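Local coordinates for protein single-stranded-DNA-specific exonuclease RecJ (Thermus thermophilus, PDB 2ZXO) that degrades single-stranded DNA exonucleolytically in the 5' to 3' direction, with no detectable activity on single-stranded RNA, and requires divalent metal ions, at residues A[489-494]-A[525-530]. Numbering follows the deposited sequence.
Sequences VLAWKQ and VDLRKP
Leu527 and Gln494 carry most of this contact, one through carbon and the other through its amide. The branched end of Leu527 reaches across to strand 487-492: CD1 lies 4.1 Å from CB of Ala491, while CD2 approaches CD of Lys493 at 4.4 Å. The leucine torsions account for that reach, since CG anti to the backbone N and CD1 anti to CA (chi2 176°) send CD1 toward Ala491, with CD2 branching toward Lys493.

Gln494 comes from the loop that follows the first strand, and its chain bends at chi2 to bring the amide beside the carboxylate of Asp526 and the backbone of Leu527. NE2 stands 3.0 Å from OD1 of Asp526. The amide and carboxylate planes are only 8° apart, although the two side chains run at about a right angle. OE1 of Gln494 stays 3.6 Å from the backbone N of Leu527.

In the second shell, OD2 of Asp526 is hydrogen-bonded by NE1 of Trp7, so the second carboxylate oxygen has its own partner. Lys493 curls back so that NZ makes a weak 3.3 Å bond to O of Gln494. Leu499 touches both Lys493 and Leu527.

The two short runs point 61° apart, consistent with the corner the chain turns at Val525, where Val525 and Asp526 form a classic beta bulge opposite Ala506. Before that corner, strand 517-528 pairs with the parallel strand 487-492, part of the RecJ OB domain, through backbone bonds from Leu490 to Val522 and Ala524. Beyond it the strand leaves 487-492 but keeps beside the antiparallel strand 503-514, where Leu527 touches Val503, while Ala491 remains paired with Leu480 of strand 479-484.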
# COMPACT_ATOMS: atom_id res chain seq x y z
N VAL A 489 21.65 6.14 7.36
CA VAL A 489 20.77 5.50 6.40
C VAL A 489 21.32 4.11 6.04
O VAL A 489 22.53 3.94 5.87
CB VAL A 489 20.62 6.44 5.15
CG1 VAL A 489 21.88 7.22 4.96
CG2 VAL A 489 20.28 5.66 3.90
N LEU A 490 20.45 3.11 5.95
CA LEU A 490 20.87 1.75 5.62
C LEU A 490 20.32 1.43 4.25
O LEU A 490 19.21 1.84 3.93
CB LEU A 490 20.36 0.76 6.66
CG LEU A 490 21.21 0.78 7.94
CD1 LEU A 490 20.36 1.17 9.15
CD2 LEU A 490 21.84 -0.59 8.15
N ALA A 491 21.07 0.68 3.45
CA ALA A 491 20.59 0.41 2.10
C ALA A 491 21.30 -0.70 1.35
O ALA A 491 22.39 -1.14 1.70
CB ALA A 491 20.68 1.70 1.28
N TRP A 492 20.67 -1.11 0.27
CA TRP A 492 21.22 -2.12 -0.60
C TRP A 492 21.62 -1.45 -1.90
O TRP A 492 20.83 -1.38 -2.82
CB TRP A 492 20.18 -3.20 -0.84
CG TRP A 492 19.88 -3.90 0.43
CD1 TRP A 492 19.16 -3.41 1.49
CD2 TRP A 492 20.40 -5.17 0.84
NE1 TRP A 492 19.19 -4.31 2.54
CE2 TRP A 492 19.94 -5.40 2.16
CE3 TRP A 492 21.20 -6.14 0.22
CZ2 TRP A 492 20.27 -6.55 2.87
CZ3 TRP A 492 21.51 -7.28 0.93
CH2 TRP A 492 21.05 -7.48 2.24
N LYS A 493 22.85 -0.94 -1.96
CA LYS A 493 23.30 -0.25 -3.16
C LYS A 493 22.92 -1.05 -4.37
O LYS A 493 23.37 -2.17 -4.58
CB LYS A 493 24.82 -0.02 -3.16
CG LYS A 493 25.32 0.79 -4.36
CD LYS A 493 24.73 2.19 -4.43
CE LYS A 493 25.21 2.96 -5.67
NZ LYS A 493 24.67 2.45 -6.99
N GLN A 494 22.04 -0.46 -5.16
CA GLN A 494 21.55 -1.10 -6.36
C GLN A 494 22.64 -1.10 -7.45
O GLN A 494 22.86 -0.10 -8.14
CB GLN A 494 20.25 -0.40 -6.80
CG GLN A 494 19.93 0.88 -5.93
CD GLN A 494 18.43 1.08 -5.59
OE1 GLN A 494 18.04 1.10 -4.41
NE2 GLN A 494 17.60 1.24 -6.63
N VAL A 525 14.67 2.90 0.54
CA VAL A 525 13.90 1.95 -0.27
C VAL A 525 14.40 2.17 -1.69
O VAL A 525 14.27 1.29 -2.56
CB VAL A 525 12.35 2.16 -0.24
CG1 VAL A 525 11.89 2.29 1.17
CG2 VAL A 525 11.94 3.35 -1.06
N ASP A 526 14.94 3.36 -1.93
CA ASP A 526 15.53 3.68 -3.23
C ASP A 526 16.65 4.68 -3.04
O ASP A 526 16.64 5.46 -2.08
CB ASP A 526 14.52 4.21 -4.24
CG ASP A 526 15.06 4.12 -5.65
OD1 ASP A 526 16.25 3.79 -5.78
OD2 ASP A 526 14.32 4.38 -6.62
N LEU A 527 17.62 4.65 -3.95
CA LEU A 527 18.79 5.50 -3.84
C LEU A 527 19.36 5.79 -5.24
O LEU A 527 19.33 4.93 -6.12
CB LEU A 527 19.79 4.76 -2.98
CG LEU A 527 21.12 5.32 -2.57
CD1 LEU A 527 21.74 4.31 -1.66
CD2 LEU A 527 22.02 5.58 -3.78
N ARG A 528 19.89 7.01 -5.43
CA ARG A 528 20.38 7.41 -6.75
C ARG A 528 21.10 8.75 -6.79
O ARG A 528 21.03 9.55 -5.85
CB ARG A 528 19.18 7.55 -7.68
CG ARG A 528 18.42 8.86 -7.42
CD ARG A 528 17.07 8.92 -8.11
NE ARG A 528 16.51 10.27 -8.09
CZ ARG A 528 15.39 10.63 -8.72
NH1 ARG A 528 14.70 9.73 -9.42
NH2 ARG A 528 14.95 11.88 -8.68
N LYS A 529 21.76 8.98 -7.92
CA LYS A 529 22.47 10.23 -8.21
C LYS A 529 21.32 11.20 -8.42
O LYS A 529 20.31 10.86 -9.01
CB LYS A 529 23.29 10.09 -9.50
CG LYS A 529 23.84 11.41 -10.11
CD LYS A 529 24.87 11.12 -11.21
CE LYS A 529 25.64 12.38 -11.66
NZ LYS A 529 24.90 13.23 -12.64
N PRO A 530 21.47 12.43 -7.93
CA PRO A 530 20.39 13.40 -8.09
C PRO A 530 19.82 13.48 -9.49
O PRO A 530 20.54 13.41 -10.49
CB PRO A 530 21.03 14.71 -7.65
CG PRO A 530 21.99 14.25 -6.60
CD PRO A 530 22.62 13.03 -7.24